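Local coordinates for GGDEF and EAL domain-containing protein (Vibrio cholerae O1 str. 2010EL-1786, PDB 6PWK) that binds the second messenger c-di-GMP and, as a LapD receptor, probably relays its level to the control of large adhesins in cell adhesion and biofilm formation, at residues Trp38-Ala52 against Ile92-Met104. Sequence-based numbering, arbitrary orientation.
With C2E (9,9'-[(2R,3R,3aS,5S,7aR,9R,10R,10aS,12S,14aR)-3,5,10,12-tetrahydroxy-5,12-dioxidooctahydro-2H,7H-difuro[3,2-d:3',2'-j][1,3,7,9,2,8]tetraoxadiphosphacyclododecine-2,9-diyl]bis(2-amino-1,9-dihydro-6H-purin-6-one)), chain D.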
ATOM      1  N   TRP A  38      30.998  17.784  -0.037  1.00 92.12           N
ATOM      2  CA  TRP A  38      31.163  18.509  -1.292  1.00 99.17           C
ATOM      3  C   TRP A  38      30.655  19.941  -1.176  1.00 96.64           C
ATOM      4  O   TRP A  38      31.237  20.862  -1.760  1.00 95.94           O
ATOM      5  CB  TRP A  38      30.442  17.765  -2.417  1.00 98.82           C
ATOM      6  CG  TRP A  38      30.205  18.586  -3.647  1.00101.37           C
ATOM      7  CD1 TRP A  38      31.145  19.041  -4.524  1.00104.32           C
ATOM      8  CD2 TRP A  38      28.939  19.036  -4.146  1.00100.38           C
ATOM      9  NE1 TRP A  38      30.544  19.754  -5.535  1.00105.59           N
ATOM     10  CE2 TRP A  38      29.190  19.764  -5.325  1.00100.99           C
ATOM     11  CE3 TRP A  38      27.619  18.896  -3.708  1.00 94.89           C
ATOM     12  CZ2 TRP A  38      28.170  20.350  -6.072  1.00 93.33           C
ATOM     13  CZ3 TRP A  38      26.608  19.478  -4.450  1.00 90.21           C
ATOM     14  CH2 TRP A  38      26.889  20.197  -5.618  1.00 90.34           C
ATOM     15  N   LEU A  39      29.576  20.147  -0.420  1.00 98.34           N
ATOM     16  CA  LEU A  39      29.023  21.489  -0.265  1.00 99.61           C
ATOM     17  C   LEU A  39      29.941  22.373   0.571  1.00105.05           C
ATOM     18  O   LEU A  39      30.220  23.520   0.202  1.00111.81           O
ATOM     19  CB  LEU A  39      27.632  21.411   0.365  1.00 94.20           C
ATOM     20  CG  LEU A  39      26.513  20.813  -0.489  1.00 88.71           C
ATOM     21  CD1 LEU A  39      25.261  20.591   0.343  1.00 85.60           C
ATOM     22  CD2 LEU A  39      26.215  21.712  -1.676  1.00 91.18           C
ATOM     23  N   SER A  40      30.420  21.854   1.704  1.00109.38           N
ATOM     24  CA  SER A  40      31.191  22.675   2.633  1.00107.91           C
ATOM     25  C   SER A  40      32.541  23.084   2.055  1.00111.89           C
ATOM     26  O   SER A  40      33.043  24.168   2.373  1.00111.75           O
ATOM     27  CB  SER A  40      31.378  21.931   3.954  1.00 99.07           C
ATOM     28  OG  SER A  40      31.885  20.627   3.736  1.00101.47           O
ATOM     29  N   GLU A  41      33.143  22.243   1.213  1.00116.98           N
ATOM     30  CA  GLU A  41      34.429  22.588   0.616  1.00129.36           C
ATOM     31  C   GLU A  41      34.262  23.576  -0.530  1.00130.78           C
ATOM     32  O   GLU A  41      34.751  24.709  -0.468  1.00140.25           O
ATOM     33  CB  GLU A  41      35.146  21.326   0.129  1.00139.27           C
ATOM     34  CG  GLU A  41      36.379  21.620  -0.716  1.00154.23           C
ATOM     35  CD  GLU A  41      36.945  20.381  -1.380  1.00159.78           C
ATOM     36  OE1 GLU A  41      36.814  19.283  -0.802  1.00158.08           O
ATOM     37  OE2 GLU A  41      37.514  20.508  -2.485  1.00163.06           O
ATOM     38  N   SER A  42      33.575  23.165  -1.588  1.00119.33           N
ATOM     39  CA  SER A  42      33.468  23.981  -2.794  1.00112.23           C
ATOM     40  C   SER A  42      32.027  24.254  -3.186  1.00103.37           C
ATOM     41  O   SER A  42      31.646  25.414  -3.377  1.00105.08           O
ATOM     42  CB  SER A  42      34.208  23.307  -3.952  1.00110.13           C
ATOM     43  OG  SER A  42      33.583  22.078  -4.301  1.00 98.84           O
ATOM     44  N   GLY A  43      31.209  23.211  -3.305  1.00 99.89           N
ATOM     45  CA  GLY A  43      29.871  23.373  -3.828  1.00100.56           C
ATOM     46  C   GLY A  43      29.810  23.654  -5.310  1.00103.35           C
ATOM     47  O   GLY A  43      28.738  23.991  -5.819  1.00 89.15           O
ATOM     48  N   ILE A  44      30.929  23.528  -6.017  1.00116.29           N
ATOM     49  CA  ILE A  44      30.983  23.771  -7.453  1.00119.72           C
ATOM     50  C   ILE A  44      30.758  22.446  -8.166  1.00124.50           C
ATOM     51  O   ILE A  44      31.528  21.496  -7.984  1.00132.23           O
ATOM     52  CB  ILE A  44      32.327  24.394  -7.861  1.00113.26           C
ATOM     53  CG1 ILE A  44      32.665  25.581  -6.956  1.00113.01           C
ATOM     54  CG2 ILE A  44      32.294  24.819  -9.320  1.00108.52           C
ATOM     55  CD1 ILE A  44      31.619  26.672  -6.960  1.00112.78           C
ATOM     56  N   GLY A  45      29.709  22.377  -8.968  1.00117.42           N
ATOM     57  CA  GLY A  45      29.385  21.174  -9.694  1.00108.55           C
ATOM     58  C   GLY A  45      27.888  20.995  -9.778  1.00 99.92           C
ATOM     59  O   GLY A  45      27.122  21.942  -9.606  1.00 95.82           O
ATOM     60  N   GLY A  46      27.471  19.753 -10.043  1.00 96.12           N
ATOM     61  CA  GLY A  46      26.071  19.440 -10.200  1.00 95.27           C
ATOM     62  C   GLY A  46      25.685  18.188  -9.437  1.00 95.48           C
ATOM     63  O   GLY A  46      26.531  17.457  -8.915  1.00 92.93           O
ATOM     64  N   VAL A  47      24.376  17.952  -9.390  1.00 88.87           N
ATOM     65  CA  VAL A  47      23.801  16.833  -8.660  1.00 77.55           C
ATOM     66  C   VAL A  47      22.615  16.315  -9.466  1.00 78.92           C
ATOM     67  O   VAL A  47      21.924  17.078 -10.149  1.00 86.23           O
ATOM     68  CB  VAL A  47      23.399  17.256  -7.224  1.00 66.39           C
ATOM     69  CG1 VAL A  47      21.979  17.808  -7.171  1.00 59.86           C
ATOM     70  CG2 VAL A  47      23.585  16.116  -6.254  1.00 72.45           C
ATOM     71  N   ALA A  48      22.400  15.002  -9.416  1.00 78.06           N
ATOM     72  CA  ALA A  48      21.408  14.363 -10.267  1.00 73.51           C
ATOM     73  C   ALA A  48      20.730  13.223  -9.524  1.00 73.41           C
ATOM     74  O   ALA A  48      21.302  12.629  -8.607  1.00 71.56           O
ATOM     75  CB  ALA A  48      22.033  13.835 -11.565  1.00 64.16           C
ATOM     76  N   ILE A  49      19.498  12.922  -9.937  1.00 64.43           N
ATOM     77  CA  ILE A  49      18.722  11.821  -9.381  1.00 66.43           C
ATOM     78  C   ILE A  49      18.084  11.052 -10.532  1.00 68.38           C
ATOM     79  O   ILE A  49      17.542  11.654 -11.467  1.00 75.36           O
ATOM     80  CB  ILE A  49      17.652  12.310  -8.382  1.00 67.03           C
ATOM     81  CG1 ILE A  49      16.932  11.122  -7.742  1.00 56.92           C
ATOM     82  CG2 ILE A  49      16.654  13.250  -9.052  1.00 75.75           C
ATOM     83  CD1 ILE A  49      15.931  11.521  -6.682  1.00 54.18           C
ATOM     84  N   LEU A  50      18.167   9.727 -10.472  1.00 59.85           N
ATOM     85  CA  LEU A  50      17.610   8.846 -11.488  1.00 60.15           C
ATOM     86  C   LEU A  50      16.636   7.894 -10.817  1.00 68.62           C
ATOM     87  O   LEU A  50      17.012   7.175  -9.887  1.00 74.55           O
ATOM     88  CB  LEU A  50      18.717   8.064 -12.200  1.00 60.69           C
ATOM     89  CG  LEU A  50      18.249   6.951 -13.140  1.00 63.53           C
ATOM     90  CD1 LEU A  50      17.583   7.539 -14.370  1.00 64.29           C
ATOM     91  CD2 LEU A  50      19.406   6.041 -13.530  1.00 66.28           C
ATOM     92  N   GLN A  51      15.391   7.881 -11.287  1.00 68.49           N
ATOM     93  CA  GLN A  51      14.363   7.003 -10.744  1.00 65.00           C
ATOM     94  C   GLN A  51      14.037   5.906 -11.747  1.00 65.91           C
ATOM     95  O   GLN A  51      13.723   6.191 -12.907  1.00 66.97           O
ATOM     96  CB  GLN A  51      13.093   7.776 -10.392  1.00 67.81           C
ATOM     97  CG  GLN A  51      11.956   6.863  -9.968  1.00 82.64           C
ATOM     98  CD  GLN A  51      10.742   7.619  -9.484  1.00 95.44           C
ATOM     99  OE1 GLN A  51      10.763   8.844  -9.375  1.00 96.68           O
ATOM    100  NE2 GLN A  51       9.672   6.891  -9.190  1.00104.57           N
ATOM    101  N   ALA A  52      14.104   4.657 -11.290  1.00 68.72           N
ATOM    102  CA  ALA A  52      13.817   3.496 -12.129  1.00 73.21           C
ATOM    103  C   ALA A  52      12.441   2.956 -11.750  1.00 81.87           C
ATOM    104  O   ALA A  52      12.299   2.038 -10.942  1.00 83.12           O
ATOM    105  CB  ALA A  52      14.907   2.440 -11.974  1.00 69.12           C
ATOM    106  N   ILE A  92      19.763   6.299  -3.007  1.00 74.62           N
ATOM    107  CA  ILE A  92      19.225   7.134  -1.936  1.00 66.82           C
ATOM    108  C   ILE A  92      17.834   6.702  -1.489  1.00 56.47           C
ATOM    109  O   ILE A  92      17.371   7.140  -0.427  1.00 57.32           O
ATOM    110  CB  ILE A  92      19.196   8.607  -2.375  1.00 67.90           C
ATOM    111  CG1 ILE A  92      18.158   8.815  -3.481  1.00 65.74           C
ATOM    112  CG2 ILE A  92      20.570   9.040  -2.863  1.00 62.12           C
ATOM    113  CD1 ILE A  92      18.125  10.225  -4.020  1.00 53.60           C
ATOM    114  N   SER A  93      17.151   5.868  -2.265  1.00 51.63           N
ATOM    115  CA  SER A  93      15.844   5.352  -1.886  1.00 52.33           C
ATOM    116  C   SER A  93      15.621   4.038  -2.622  1.00 56.62           C
ATOM    117  O   SER A  93      16.528   3.513  -3.277  1.00 56.45           O
ATOM    118  CB  SER A  93      14.740   6.377  -2.180  1.00 50.32           C
ATOM    119  OG  SER A  93      13.739   5.820  -3.015  1.00 70.52           O
ATOM    120  N   THR A  94      14.405   3.503  -2.511  1.00 52.31           N
ATOM    121  CA  THR A  94      14.124   2.181  -3.061  1.00 57.61           C
ATOM    122  C   THR A  94      14.290   2.161  -4.577  1.00 58.88           C
ATOM    123  O   THR A  94      14.895   1.237  -5.132  1.00 64.06           O
ATOM    124  CB  THR A  94      12.714   1.741  -2.669  1.00 66.05           C
ATOM    125  OG1 THR A  94      12.564   1.826  -1.246  1.00 71.98           O
ATOM    126  CG2 THR A  94      12.460   0.306  -3.111  1.00 57.23           C
ATOM    127  N   TYR A  95      13.769   3.177  -5.264  1.00 52.77           N
ATOM    128  CA  TYR A  95      13.722   3.165  -6.721  1.00 53.81           C
ATOM    129  C   TYR A  95      14.438   4.345  -7.366  1.00 53.33           C
ATOM    130  O   TYR A  95      14.308   4.538  -8.581  1.00 60.29           O
ATOM    131  CB  TYR A  95      12.268   3.121  -7.202  1.00 57.35           C
ATOM    132  CG  TYR A  95      11.471   1.976  -6.622  1.00 72.54           C
ATOM    133  CD1 TYR A  95      11.816   0.658  -6.894  1.00 79.72           C
ATOM    134  CD2 TYR A  95      10.371   2.212  -5.809  1.00 82.36           C
ATOM    135  CE1 TYR A  95      11.093  -0.392  -6.366  1.00 85.93           C
ATOM    136  CE2 TYR A  95       9.639   1.167  -5.279  1.00 93.03           C
ATOM    137  CZ  TYR A  95      10.003  -0.133  -5.562  1.00 91.39           C
ATOM    138  OH  TYR A  95       9.275  -1.175  -5.035  1.00 89.95           O
ATOM    139  N   GLU A  96      15.188   5.137  -6.605  1.00 52.53           N
ATOM    140  CA  GLU A  96      15.902   6.268  -7.174  1.00 63.57           C
ATOM    141  C   GLU A  96      17.351   6.275  -6.710  1.00 72.39           C
ATOM    142  O   GLU A  96      17.664   5.904  -5.576  1.00 78.47           O
ATOM    143  CB  GLU A  96      15.223   7.605  -6.830  1.00 60.15           C
ATOM    144  CG  GLU A  96      14.659   7.685  -5.432  1.00 62.98           C
ATOM    145  CD  GLU A  96      13.578   8.741  -5.304  1.00 66.65           C
ATOM    146  OE1 GLU A  96      13.093   8.961  -4.175  1.00 67.90           O
ATOM    147  OE2 GLU A  96      13.210   9.347  -6.332  1.00 65.72           O
ATOM    148  N   PHE A  97      18.231   6.699  -7.613  1.00 76.58           N
ATOM    149  CA  PHE A  97      19.663   6.773  -7.368  1.00 76.87           C
ATOM    150  C   PHE A  97      20.115   8.223  -7.342  1.00 75.99           C
ATOM    151  O   PHE A  97      19.633   9.045  -8.127  1.00 78.89           O
ATOM    152  CB  PHE A  97      20.443   6.012  -8.448  1.00 75.55           C
ATOM    153  CG  PHE A  97      20.210   4.532  -8.439  1.00 80.51           C
ATOM    154  CD1 PHE A  97      20.995   3.701  -7.658  1.00 84.60           C
ATOM    155  CD2 PHE A  97      19.210   3.970  -9.214  1.00 81.29           C
ATOM    156  CE1 PHE A  97      20.785   2.335  -7.648  1.00 89.15           C
ATOM    157  CE2 PHE A  97      18.994   2.605  -9.207  1.00 82.30           C
ATOM    158  CZ  PHE A  97      19.783   1.786  -8.424  1.00 86.40           C
ATOM    159  N   GLY A  98      21.043   8.529  -6.442  1.00 77.69           N
ATOM    160  CA  GLY A  98      21.624   9.859  -6.340  1.00 66.38           C
ATOM    161  C   GLY A  98      23.020   9.898  -6.936  1.00 67.81           C
ATOM    162  O   GLY A  98      23.773   8.927  -6.852  1.00 71.33           O
ATOM    163  N   ILE A  99      23.359  11.035  -7.542  1.00 66.53           N
ATOM    164  CA  ILE A  99      24.634  11.213  -8.227  1.00 66.66           C
ATOM    165  C   ILE A  99      25.172  12.602  -7.917  1.00 71.67           C
ATOM    166  O   ILE A  99      24.440  13.592  -8.019  1.00 74.53           O
ATOM    167  CB  ILE A  99      24.488  11.015  -9.752  1.00 66.18           C
ATOM    168  CG1 ILE A  99      24.067   9.577 -10.061  1.00 71.99           C
ATOM    169  CG2 ILE A  99      25.785  11.350 -10.458  1.00 68.99           C
ATOM    170  CD1 ILE A  99      23.496   9.394 -11.441  1.00 71.52           C
ATOM    171  N   ILE A 100      26.445  12.675  -7.533  1.00 78.46           N
ATOM    172  CA  ILE A 100      27.134  13.933  -7.268  1.00 74.47           C
ATOM    173  C   ILE A 100      28.267  14.071  -8.273  1.00 80.42           C
ATOM    174  O   ILE A 100      29.076  13.149  -8.433  1.00 84.82           O
ATOM    175  CB  ILE A 100      27.674  13.997  -5.828  1.00 72.57           C
ATOM    176  CG1 ILE A 100      26.579  13.638  -4.825  1.00 75.69           C
ATOM    177  CG2 ILE A 100      28.226  15.380  -5.532  1.00 77.37           C
ATOM    178  CD1 ILE A 100      27.066  13.561  -3.395  1.00 76.56           C
ATOM    179  N   MET A 101      28.325  15.219  -8.947  1.00 91.26           N
ATOM    180  CA  MET A 101      29.319  15.485  -9.985  1.00 95.61           C
ATOM    181  C   MET A 101      30.017  16.805  -9.679  1.00 97.13           C
ATOM    182  O   MET A 101      29.577  17.872 -10.129  1.00 95.87           O
ATOM    183  CB  MET A 101      28.672  15.515 -11.367  1.00 94.75           C
ATOM    184  CG  MET A 101      28.061  14.190 -11.789  1.00 96.07           C
ATOM    185  SD  MET A 101      26.618  14.408 -12.842  1.00 96.24           S
ATOM    186  CE  MET A 101      25.495  15.208 -11.700  1.00 93.78           C
ATOM    187  N   PRO A 102      31.104  16.772  -8.916  1.00 94.32           N
ATOM    188  CA  PRO A 102      31.805  18.012  -8.570  1.00 95.74           C
ATOM    189  C   PRO A 102      32.663  18.518  -9.720  1.00106.65           C
ATOM    190  O   PRO A 102      33.102  17.765 -10.593  1.00107.74           O
ATOM    191  CB  PRO A 102      32.683  17.608  -7.377  1.00 86.63           C
ATOM    192  CG  PRO A 102      32.165  16.261  -6.937  1.00 87.78           C
ATOM    193  CD  PRO A 102      31.630  15.620  -8.173  1.00 93.55           C
ATOM    194  N   ASN A 103      32.898  19.832  -9.694  1.00111.35           N
ATOM    195  CA  ASN A 103      33.758  20.514 -10.664  1.00111.03           C
ATOM    196  C   ASN A 103      33.241  20.340 -12.090  1.00110.27           C
ATOM    197  O   ASN A 103      34.010  20.109 -13.025  1.00114.22           O
ATOM    198  CB  ASN A 103      35.207  20.037 -10.547  1.00109.47           C
ATOM    199  CG  ASN A 103      35.679  19.955  -9.109  1.00106.23           C
ATOM    200  OD1 ASN A 103      36.206  18.932  -8.674  1.00105.32           O
ATOM    201  ND2 ASN A 103      35.481  21.034  -8.361  1.00105.41           N
ATOM    202  N   MET A 104      31.925  20.450 -12.261  1.00106.16           N
ATOM    203  CA  MET A 104      31.297  20.374 -13.574  1.00107.36           C
ATOM    204  C   MET A 104      30.271  21.489 -13.704  1.00118.25           C
ATOM    205  O   MET A 104      29.421  21.658 -12.824  1.00114.15           O
ATOM    206  CB  MET A 104      30.627  19.015 -13.803  1.00 97.83           C
ATOM    207  CG  MET A 104      31.558  17.822 -13.664  1.00106.73           C
ATOM    208  SD  MET A 104      31.102  16.448 -14.739  1.00112.08           S
ATOM    209  CE  MET A 104      32.281  16.661 -16.072  1.00117.31           C
TER
HETATM  210  P1  C2E D 702       9.640  16.615   2.007  1.00 60.51           P
HETATM  211  O2P C2E D 702       9.050  15.263   1.689  1.00 62.34           O
HETATM  212  O1P C2E D 702       8.447  17.463   2.324  1.00 56.05           O
HETATM  213  O5' C2E D 702      10.486  16.665   3.402  1.00 61.63           O
HETATM  214  C5' C2E D 702      10.636  17.877   4.069  1.00 68.28           C
HETATM  215  C4' C2E D 702      11.493  17.477   5.292  1.00 75.40           C
HETATM  216  O4' C2E D 702      10.841  16.594   5.996  1.00 78.54           O
HETATM  217  C3' C2E D 702      12.646  16.626   4.723  1.00 73.17           C
HETATM  218  O3' C2E D 702      13.710  17.374   4.371  1.00 69.12           O
HETATM  219  C2' C2E D 702      12.996  15.652   5.866  1.00 70.42           C
HETATM  220  O2' C2E D 702      14.131  16.186   6.672  1.00 79.69           O
HETATM  221  C1' C2E D 702      11.958  15.642   6.662  1.00 73.14           C
HETATM  222  N9  C2E D 702      11.469  14.312   6.931  1.00 73.69           N
HETATM  223  C8  C2E D 702      10.850  14.188   5.730  1.00 72.85           C
HETATM  224  N7  C2E D 702      10.286  12.955   5.719  1.00 65.52           N
HETATM  225  C5  C2E D 702      10.544  12.344   6.879  1.00 70.61           C
HETATM  226  C6  C2E D 702      10.192  10.959   7.477  1.00 80.94           C
HETATM  227  O6  C2E D 702       9.552  10.164   6.873  1.00 85.05           O
HETATM  228  N1  C2E D 702      10.631  10.588   8.796  1.00 86.93           N
HETATM  229  C2  C2E D 702      11.415  11.513   9.585  1.00 86.03           C
HETATM  230  N2  C2E D 702      11.914  11.245  10.930  1.00 95.45           N
HETATM  231  N3  C2E D 702      11.731  12.807   8.999  1.00 79.51           N
HETATM  232  C4  C2E D 702      11.277  13.200   7.632  1.00 72.80           C
HETATM  233  P11 C2E D 702      14.826  16.504   3.490  1.00 76.38           P
HETATM  234  O21 C2E D 702      15.181  15.104   3.939  1.00 83.57           O
HETATM  235  O11 C2E D 702      16.120  17.258   3.622  1.00 67.25           O
HETATM  236  O5A C2E D 702      14.359  16.727   1.916  1.00 77.94           O
HETATM  237  C5A C2E D 702      13.556  17.848   1.658  1.00 66.63           C
HETATM  238  C4A C2E D 702      12.958  17.688   0.319  1.00 64.72           C
HETATM  239  O4A C2E D 702      13.813  17.139  -0.510  1.00 68.71           O
HETATM  240  C3A C2E D 702      11.657  16.632   0.442  1.00 68.50           C
HETATM  241  O3A C2E D 702      10.385  17.371   0.737  1.00 76.25           O
HETATM  242  C2A C2E D 702      11.564  16.092  -0.646  1.00 69.79           C
HETATM  243  O2A C2E D 702      10.712  16.952  -1.543  1.00 66.83           O
HETATM  244  C1A C2E D 702      13.090  15.996  -1.188  1.00 65.00           C
HETATM  245  N91 C2E D 702      13.646  14.836  -0.904  1.00 67.19           N
HETATM  246  C81 C2E D 702      14.342  14.474   0.187  1.00 67.80           C
HETATM  247  N71 C2E D 702      14.717  13.197  -0.002  1.00 64.20           N
HETATM  248  C51 C2E D 702      14.261  12.797  -1.188  1.00 65.49           C
HETATM  249  C61 C2E D 702      14.371  11.471  -1.934  1.00 62.06           C
HETATM  250  O61 C2E D 702      14.960  10.588  -1.421  1.00 61.53           O
HETATM  251  N11 C2E D 702      13.783  11.279  -3.226  1.00 63.63           N
HETATM  252  C21 C2E D 702      13.065  12.361  -3.845  1.00 55.04           C
HETATM  253  N21 C2E D 702      12.458  12.185  -5.158  1.00 53.82           N
HETATM  254  N31 C2E D 702      12.966  13.631  -3.121  1.00 54.66           N
HETATM  255  C41 C2E D 702      13.586  13.820  -1.768  1.00 63.86           C
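Trp-38 lies with one ring face against Ile-100, whose CG2 sits toward the rim, 4.0 Å from Trp-38 CD2. Gly-43 CA lies over the opposite face, toward the rim. Pro-102 approaches the pyrrole ring obliquely, with CB 3.5 Å from Trp-38 CD1. With CG anti to the backbone N (chi1 163°), the indole swings in toward strand 96-102. NE1 makes a hydrogen bond to Ile-44 O, which lies in the ring plane; NE1 sits above the carbonyl plane. Asn-103 N reaches the same oxygen from the other side of its carbonyl plane, so two donors grip it. Strands 45-51 and 96-102 then pair antiparallel, as neighbouring inner strands of the five-stranded GGDEF-domain sheet; 45-51 lies in the middle, beside 136-142. Val-47, Ile-49 and Ile-100 share one face with Glu-96; helices 28-41 and 148-164 cover parts of it. On the other face Met-101 bends at chi2 and chi3, bringing CE 3.7 Å from Ala-48 CB. Helix 106-118 packs over Met-101 and Ile-99. Near the far end, Ile-49 and Ile-92 meet at about a right angle, CD1 to CD1 at 3.7 Å. Ile-49 CD1 also rests 3.5 Å from Glu-96 OE2. Two hydrogen bonds join the Glu-96 carboxylate to one guanine of c-di-GMP: N11 donates to OE1 at 2.6 Å, N21 to OE2 at 3.2 Å. Gln-51 turns its amide 72° from that carboxylate; its OE1 is hydrogen-bonded to Lys-163 NZ.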